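Local coordinates for protein N-acetyl-beta-D glucosaminidase (Rhizomucor miehei CAU432, PDB 4ZM6) that probably hydrolyses terminal beta-N-acetylglucosamine residues through its glycoside hydrolase family 3 region and carries a GCN5-related glucosamine N-acetyltransferase region that binds acetyl-CoA, at residues 366-371 / 502-507; 450-455 / 483-488. All coordinates share one frame; numbering follows the deposited sequence.

Interaction 1 of 2, residues 366-371 / 502-507; sequences ELYDRV and TPPAHE
Tyr368 lays one face of its ring over the first turn of helix 503-513, where Pro504 makes the closest contact. The pyrrolidine CB of Pro504 sits 3.9 Å from the centroid of the Tyr368 ring, 26° off the ring normal, a CH-pi contact displaced toward the CD2-CE2 side. Pro504 CG continues the contact, 3.5 Å from Tyr368 CE2. On the CD1-CE1 side of the ring, Ala505 takes over: its CB lies 4.0 Å from Tyr368 CE1, and its backbone N stands above the same face as Pro504 CB. A chi1 of -83° carries the Tyr368 ring across to the helix. Tyr368 OH and the OG1 of Thr502, the N-cap residue, come within 3.6 Å of each other, but each is hydrogen-bonded instead to Glu500 OE1. Further out, Pro97 also touches Tyr368, a type I turn runs from Tyr368 to Val371, and a salt bridge from Asp369 OD2 to Arg511 NH1 also ties this turn to helix 503-513. With no hydrogen bond crossing directly between the segments, the CH-pi face contact and the Glu500 carboxylate together fix both the lie of the ring and the position of its hydroxyl.

Interaction 2 of 2, residues 450-455 / 483-488; sequences IGTANA and PYDQMC
At the C-terminal end of strand 447-452, an inner strand of a mixed six-stranded sheet, the chain turns around the carboxylate of Asp485, which belongs to the 3-10 segment 485-488. One oxygen does most of the work. Asp485 OD2 accepts the hydroxyl of Thr452 OG1 at 2.9 Å through its anti lone pair, the one facing away from OD1. It also accepts the backbone N-H of Ala455, with N to OD2 3.1 Å and an N-H...O angle of 156°; this donor arrives from above the carboxylate plane, 58° out of it. A chi1 of 70° sets Thr452 OG1 between its own backbone N and carbonyl carbon, turned to the aspartate. The methyl CB of Ala455 packs 3.9 Å from Asp485 CG, against the carboxylate. The side chain of Asn454 leaves its backbone pointing away from Asp485, and its OD1 accepts a hydrogen bond from Asn482 N, just before the 483-488 segment. Asp485 OD1 has a further, weak bond from Asn456 N. Around this buried carboxylate, strand 475-479 brings Ala479 against Asp485, Tyr495 of strand 494-497 packs on the same side chain, and Gln461 of helix 459-471 touches Thr452 and Ala455.

How the interactions relate
Both contacts are buried, yet they illustrate different ways of joining elements. Interaction 1 is mainly apolar, a ring on a helix start with its polar end held by Glu500 outside the segments, whereas in interaction 2 an aspartate side chain grips a strand end and the turn after it. Both segments of interaction 2 fall between 371 and 502, and the mixed sheet containing strand 447-452 also includes strands 373-377 and 494-497, which follow and precede the segments of interaction 1. Their centres are about 18 Å apart and they do not touch. In interaction 1 the side chain of Tyr368 is about 13 Å from the bound acetyl-CoA; interaction 2 lies away from the acetyl-CoA site.

Interaction 1 of 2, residues 366-371 / 502-507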
ATOM      1  N   GLU A 366     -21.384 -24.301 -10.743  1.00 61.00           N
ATOM      2  CA  GLU A 366     -20.922 -24.002  -9.388  1.00 59.35           C
ATOM      3  C   GLU A 366     -20.674 -22.514  -9.170  1.00 54.81           C
ATOM      4  O   GLU A 366     -21.062 -21.967  -8.137  1.00 54.25           O
ATOM      5  CB  GLU A 366     -19.648 -24.793  -9.067  1.00 61.30           C
ATOM      6  CG  GLU A 366     -19.903 -26.267  -8.777  1.00 63.42           C
ATOM      7  CD  GLU A 366     -18.639 -27.121  -8.767  1.00 64.32           C
ATOM      8  OE1 GLU A 366     -17.557 -26.645  -9.187  1.00 61.67           O
ATOM      9  OE2 GLU A 366     -18.739 -28.290  -8.335  1.00 65.82           O
ATOM     10  N   LEU A 367     -20.035 -21.862 -10.136  1.00 50.79           N
ATOM     11  CA  LEU A 367     -19.723 -20.445 -10.000  1.00 51.03           C
ATOM     12  C   LEU A 367     -20.961 -19.580 -10.102  1.00 51.68           C
ATOM     13  O   LEU A 367     -21.184 -18.728  -9.242  1.00 53.45           O
ATOM     14  CB  LEU A 367     -18.694 -19.988 -11.038  1.00 50.18           C
ATOM     15  CG  LEU A 367     -17.262 -20.505 -10.858  1.00 50.07           C
ATOM     16  CD1 LEU A 367     -16.333 -19.803 -11.844  1.00 50.07           C
ATOM     17  CD2 LEU A 367     -16.769 -20.322  -9.426  1.00 49.00           C
ATOM     18  N   TYR A 368     -21.772 -19.802 -11.134  1.00 50.93           N
ATOM     19  CA  TYR A 368     -22.915 -18.922 -11.402  1.00 50.79           C
ATOM     20  C   TYR A 368     -23.930 -18.873 -10.262  1.00 53.63           C
ATOM     21  O   TYR A 368     -24.620 -17.874 -10.116  1.00 57.53           O
ATOM     22  CB  TYR A 368     -23.600 -19.269 -12.729  1.00 49.20           C
ATOM     23  CG  TYR A 368     -22.928 -18.643 -13.938  1.00 48.76           C
ATOM     24  CD1 TYR A 368     -23.025 -17.274 -14.181  1.00 48.21           C
ATOM     25  CD2 TYR A 368     -22.199 -19.412 -14.840  1.00 47.84           C
ATOM     26  CE1 TYR A 368     -22.416 -16.695 -15.284  1.00 46.62           C
ATOM     27  CE2 TYR A 368     -21.587 -18.840 -15.945  1.00 46.70           C
ATOM     28  CZ  TYR A 368     -21.698 -17.483 -16.161  1.00 45.87           C
ATOM     29  OH  TYR A 368     -21.095 -16.910 -17.259  1.00 45.22           O
ATOM     30  N   ASP A 369     -24.006 -19.922  -9.443  1.00 55.29           N
ATOM     31  CA  ASP A 369     -24.849 -19.900  -8.235  1.00 58.27           C
ATOM     32  C   ASP A 369     -24.385 -18.876  -7.194  1.00 61.86           C
ATOM     33  O   ASP A 369     -25.132 -18.539  -6.267  1.00 65.56           O
ATOM     34  CB  ASP A 369     -24.884 -21.281  -7.570  1.00 58.65           C
ATOM     35  CG  ASP A 369     -25.693 -22.296  -8.352  1.00 58.35           C
ATOM     36  OD1 ASP A 369     -26.349 -21.925  -9.348  1.00 62.82           O
ATOM     37  OD2 ASP A 369     -25.682 -23.479  -7.961  1.00 55.14           O
ATOM     38  N   ARG A 370     -23.148 -18.406  -7.336  1.00 64.55           N
ATOM     39  CA  ARG A 370     -22.562 -17.426  -6.426  1.00 67.21           C
ATOM     40  C   ARG A 370     -22.470 -16.024  -7.056  1.00 66.56           C
ATOM     41  O   ARG A 370     -21.831 -15.136  -6.487  1.00 66.43           O
ATOM     42  CB  ARG A 370     -21.154 -17.891  -6.014  1.00 68.78           C
ATOM     43  CG  ARG A 370     -21.067 -19.327  -5.499  1.00 69.48           C
ATOM     44  CD  ARG A 370     -19.627 -19.833  -5.438  1.00 71.32           C
ATOM     45  NE  ARG A 370     -18.759 -19.021  -4.575  1.00 73.25           N
ATOM     46  CZ  ARG A 370     -17.423 -19.036  -4.599  1.00 72.39           C
ATOM     47  NH1 ARG A 370     -16.760 -19.807  -5.459  1.00 72.83           N
ATOM     48  NH2 ARG A 370     -16.740 -18.254  -3.765  1.00 70.11           N
ATOM     49  N   VAL A 371     -23.094 -15.830  -8.223  1.00 64.05           N
ATOM     50  CA  VAL A 371     -22.952 -14.579  -8.992  1.00 61.82           C
ATOM     51  C   VAL A 371     -24.068 -13.543  -8.772  1.00 59.71           C
ATOM     52  O   VAL A 371     -23.790 -12.444  -8.298  1.00 64.92           O
ATOM     53  CB  VAL A 371     -22.778 -14.863 -10.502  1.00 61.46           C
ATOM     54  CG1 VAL A 371     -22.977 -13.605 -11.336  1.00 59.84           C
ATOM     55  CG2 VAL A 371     -21.400 -15.457 -10.771  1.00 61.80           C
ATOM     56  N   THR A 502     -25.965 -14.137 -20.275  1.00 48.99           N
ATOM     57  CA  THR A 502     -25.667 -15.510 -20.669  1.00 46.02           C
ATOM     58  C   THR A 502     -26.722 -16.476 -20.101  1.00 45.28           C
ATOM     59  O   THR A 502     -27.332 -16.193 -19.065  1.00 43.93           O
ATOM     60  CB  THR A 502     -24.259 -15.923 -20.185  1.00 45.42           C
ATOM     61  OG1 THR A 502     -24.170 -15.777 -18.761  1.00 43.79           O
ATOM     62  CG2 THR A 502     -23.185 -15.058 -20.852  1.00 44.42           C
ATOM     63  N   PRO A 503     -26.954 -17.616 -20.780  1.00 46.15           N
ATOM     64  CA  PRO A 503     -27.928 -18.601 -20.267  1.00 46.22           C
ATOM     65  C   PRO A 503     -27.713 -19.062 -18.810  1.00 45.61           C
ATOM     66  O   PRO A 503     -28.681 -19.148 -18.050  1.00 47.58           O
ATOM     67  CB  PRO A 503     -27.799 -19.779 -21.242  1.00 45.65           C
ATOM     68  CG  PRO A 503     -27.218 -19.203 -22.486  1.00 46.17           C
ATOM     69  CD  PRO A 503     -26.415 -17.994 -22.100  1.00 45.96           C
ATOM     70  N   PRO A 504     -26.464 -19.369 -18.420  1.00 44.37           N
ATOM     71  CA  PRO A 504     -26.286 -19.747 -17.014  1.00 44.42           C
ATOM     72  C   PRO A 504     -26.490 -18.608 -15.999  1.00 44.17           C
ATOM     73  O   PRO A 504     -26.879 -18.870 -14.858  1.00 45.71           O
ATOM     74  CB  PRO A 504     -24.847 -20.277 -16.965  1.00 44.27           C
ATOM     75  CG  PRO A 504     -24.181 -19.741 -18.178  1.00 44.41           C
ATOM     76  CD  PRO A 504     -25.248 -19.610 -19.216  1.00 43.98           C
ATOM     77  N   ALA A 505     -26.231 -17.367 -16.398  1.00 42.98           N
ATOM     78  CA  ALA A 505     -26.504 -16.228 -15.525  1.00 43.77           C
ATOM     79  C   ALA A 505     -28.012 -16.063 -15.321  1.00 45.15           C
ATOM     80  O   ALA A 505     -28.467 -15.724 -14.223  1.00 46.48           O
ATOM     81  CB  ALA A 505     -25.894 -14.956 -16.087  1.00 43.50           C
ATOM     82  N   HIS A 506     -28.782 -16.311 -16.378  1.00 45.34           N
ATOM     83  CA  HIS A 506     -30.241 -16.332 -16.277  1.00 45.13           C
ATOM     84  C   HIS A 506     -30.736 -17.532 -15.458  1.00 44.23           C
ATOM     85  O   HIS A 506     -31.667 -17.401 -14.662  1.00 43.95           O
ATOM     86  CB  HIS A 506     -30.886 -16.337 -17.666  1.00 46.10           C
ATOM     87  CG  HIS A 506     -30.690 -15.062 -18.430  1.00 47.63           C
ATOM     88  ND1 HIS A 506     -30.767 -14.997 -19.806  1.00 48.62           N
ATOM     89  CD2 HIS A 506     -30.407 -13.805 -18.011  1.00 47.82           C
ATOM     90  CE1 HIS A 506     -30.551 -13.755 -20.199  1.00 48.10           C
ATOM     91  NE2 HIS A 506     -30.331 -13.013 -19.130  1.00 48.05           N
ATOM     92  N   GLU A 507     -30.119 -18.696 -15.640  1.00 42.93           N
ATOM     93  CA  GLU A 507     -30.493 -19.859 -14.847  1.00 42.76           C
ATOM     94  C   GLU A 507     -30.325 -19.523 -13.366  1.00 42.38           C
ATOM     95  O   GLU A 507     -31.274 -19.622 -12.594  1.00 43.37           O
ATOM     96  CB  GLU A 507     -29.665 -21.085 -15.250  1.00 43.00           C
ATOM     97  CG  GLU A 507     -29.801 -22.306 -14.340  1.00 43.59           C
ATOM     98  CD  GLU A 507     -31.205 -22.891 -14.286  1.00 45.04           C
ATOM     99  OE1 GLU A 507     -31.443 -23.779 -13.431  1.00 43.38           O
ATOM    100  OE2 GLU A 507     -32.068 -22.483 -15.097  1.00 46.32           O
TER

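Interaction 2 of 2, residues 450-455 / 483-488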
ATOM      1  N   ILE A 450     -39.966  -8.395 -14.838  1.00 50.73           N
ATOM      2  CA  ILE A 450     -39.494  -7.591 -15.956  1.00 49.58           C
ATOM      3  C   ILE A 450     -37.991  -7.760 -16.128  1.00 48.70           C
ATOM      4  O   ILE A 450     -37.236  -7.725 -15.157  1.00 48.88           O
ATOM      5  CB  ILE A 450     -39.874  -6.111 -15.792  1.00 48.66           C
ATOM      6  CG1 ILE A 450     -41.396  -5.999 -15.674  1.00 48.30           C
ATOM      7  CG2 ILE A 450     -39.383  -5.308 -16.987  1.00 49.02           C
ATOM      8  CD1 ILE A 450     -41.920  -4.588 -15.547  1.00 48.36           C
ATOM      9  N   GLY A 451     -37.580  -7.973 -17.374  1.00 48.48           N
ATOM     10  CA  GLY A 451     -36.180  -8.130 -17.730  1.00 48.02           C
ATOM     11  C   GLY A 451     -35.700  -6.853 -18.380  1.00 49.51           C
ATOM     12  O   GLY A 451     -36.117  -6.520 -19.495  1.00 51.12           O
ATOM     13  N   THR A 452     -34.847  -6.114 -17.676  1.00 49.59           N
ATOM     14  CA  THR A 452     -34.207  -4.939 -18.255  1.00 47.77           C
ATOM     15  C   THR A 452     -32.810  -5.299 -18.732  1.00 46.96           C
ATOM     16  O   THR A 452     -32.158  -6.179 -18.179  1.00 45.88           O
ATOM     17  CB  THR A 452     -34.130  -3.763 -17.266  1.00 46.78           C
ATOM     18  OG1 THR A 452     -33.183  -4.055 -16.230  1.00 45.20           O
ATOM     19  CG2 THR A 452     -35.507  -3.488 -16.660  1.00 46.76           C
ATOM     20  N   ALA A 453     -32.383  -4.621 -19.788  1.00 48.60           N
ATOM     21  CA  ALA A 453     -31.042  -4.744 -20.322  1.00 49.36           C
ATOM     22  C   ALA A 453     -30.590  -3.326 -20.641  1.00 51.48           C
ATOM     23  O   ALA A 453     -30.980  -2.762 -21.666  1.00 52.95           O
ATOM     24  CB  ALA A 453     -31.051  -5.612 -21.568  1.00 48.12           C
ATOM     25  N   ASN A 454     -29.800  -2.750 -19.733  1.00 53.28           N
ATOM     26  CA  ASN A 454     -29.342  -1.358 -19.828  1.00 52.16           C
ATOM     27  C   ASN A 454     -30.492  -0.369 -20.043  1.00 53.03           C
ATOM     28  O   ASN A 454     -30.464   0.453 -20.962  1.00 52.90           O
ATOM     29  CB  ASN A 454     -28.261  -1.209 -20.913  1.00 51.16           C
ATOM     30  CG  ASN A 454     -26.927  -1.824 -20.506  1.00 51.48           C
ATOM     31  OD1 ASN A 454     -26.719  -2.183 -19.349  1.00 52.98           O
ATOM     32  ND2 ASN A 454     -26.009  -1.934 -21.458  1.00 51.35           N
ATOM     33  N   ALA A 455     -31.512  -0.465 -19.189  1.00 53.14           N
ATOM     34  CA  ALA A 455     -32.609   0.501 -19.177  1.00 52.98           C
ATOM     35  C   ALA A 455     -32.073   1.930 -19.084  1.00 55.71           C
ATOM     36  O   ALA A 455     -32.544   2.816 -19.792  1.00 55.74           O
ATOM     37  CB  ALA A 455     -33.561   0.210 -18.026  1.00 51.30           C
ATOM     38  N   PRO A 483     -25.694  -3.320 -13.947  1.00 46.68           N
ATOM     39  CA  PRO A 483     -26.498  -3.356 -12.721  1.00 45.26           C
ATOM     40  C   PRO A 483     -27.076  -2.013 -12.266  1.00 43.77           C
ATOM     41  O   PRO A 483     -27.807  -1.968 -11.272  1.00 42.13           O
ATOM     42  CB  PRO A 483     -25.500  -3.865 -11.680  1.00 45.00           C
ATOM     43  CG  PRO A 483     -24.196  -3.340 -12.154  1.00 46.20           C
ATOM     44  CD  PRO A 483     -24.256  -3.465 -13.651  1.00 46.52           C
ATOM     45  N   TYR A 484     -26.771  -0.936 -12.984  1.00 45.06           N
ATOM     46  CA  TYR A 484     -27.157   0.412 -12.551  1.00 45.28           C
ATOM     47  C   TYR A 484     -28.637   0.756 -12.808  1.00 45.85           C
ATOM     48  O   TYR A 484     -29.137   1.752 -12.285  1.00 46.90           O
ATOM     49  CB  TYR A 484     -26.276   1.466 -13.234  1.00 44.28           C
ATOM     50  CG  TYR A 484     -24.769   1.278 -13.084  1.00 42.56           C
ATOM     51  CD1 TYR A 484     -24.118   1.573 -11.886  1.00 41.67           C
ATOM     52  CD2 TYR A 484     -23.996   0.847 -14.158  1.00 42.07           C
ATOM     53  CE1 TYR A 484     -22.748   1.419 -11.759  1.00 40.69           C
ATOM     54  CE2 TYR A 484     -22.627   0.690 -14.044  1.00 42.40           C
ATOM     55  CZ  TYR A 484     -22.003   0.977 -12.842  1.00 41.85           C
ATOM     56  OH  TYR A 484     -20.633   0.821 -12.737  1.00 39.82           O
ATOM     57  N   ASP A 485     -29.334  -0.072 -13.584  1.00 46.29           N
ATOM     58  CA  ASP A 485     -30.672   0.266 -14.091  1.00 47.31           C
ATOM     59  C   ASP A 485     -31.651   0.811 -13.040  1.00 49.15           C
ATOM     60  O   ASP A 485     -32.487   1.659 -13.368  1.00 49.64           O
ATOM     61  CB  ASP A 485     -31.298  -0.942 -14.804  1.00 47.86           C
ATOM     62  CG  ASP A 485     -30.585  -1.300 -16.102  1.00 48.37           C
ATOM     63  OD1 ASP A 485     -29.665  -0.564 -16.513  1.00 49.33           O
ATOM     64  OD2 ASP A 485     -30.944  -2.323 -16.723  1.00 48.47           O
ATOM     65  N   GLN A 486     -31.554   0.340 -11.791  1.00 49.35           N
ATOM     66  CA  GLN A 486     -32.492   0.766 -10.744  1.00 48.87           C
ATOM     67  C   GLN A 486     -32.349   2.237 -10.382  1.00 49.20           C
ATOM     68  O   GLN A 486     -33.258   2.818  -9.785  1.00 47.46           O
ATOM     69  CB  GLN A 486     -32.371  -0.093  -9.480  1.00 49.88           C
ATOM     70  CG  GLN A 486     -33.357   0.311  -8.387  1.00 50.37           C
ATOM     71  CD  GLN A 486     -33.464  -0.685  -7.250  1.00 51.13           C
ATOM     72  OE1 GLN A 486     -34.563  -0.986  -6.790  1.00 52.06           O
ATOM     73  NE2 GLN A 486     -32.328  -1.186  -6.777  1.00 51.57           N
ATOM     74  N   MET A 487     -31.223   2.845 -10.747  1.00 50.39           N
ATOM     75  CA  MET A 487     -31.063   4.287 -10.584  1.00 51.93           C
ATOM     76  C   MET A 487     -32.207   5.060 -11.256  1.00 51.33           C
ATOM     77  O   MET A 487     -32.561   6.150 -10.809  1.00 52.90           O
ATOM     78  CB  MET A 487     -29.708   4.745 -11.133  1.00 53.12           C
ATOM     79  CG  MET A 487     -29.627   4.786 -12.651  1.00 54.26           C
ATOM     80  SD  MET A 487     -27.940   4.954 -13.241  1.00 56.29           S
ATOM     81  CE  MET A 487     -27.569   6.635 -12.737  1.00 56.04           C
ATOM     82  N   CYS A 488     -32.771   4.490 -12.323  1.00 51.42           N
ATOM     83  CA  CYS A 488     -33.908   5.077 -13.045  1.00 52.28           C
ATOM     84  C   CYS A 488     -35.290   4.799 -12.418  1.00 51.96           C
ATOM     85  O   CYS A 488     -36.280   5.413 -12.813  1.00 51.55           O
ATOM     86  CB  CYS A 488     -33.905   4.588 -14.499  1.00 52.36           C
ATOM     87  SG  CYS A 488     -32.381   4.975 -15.397  1.00 55.09           S
TER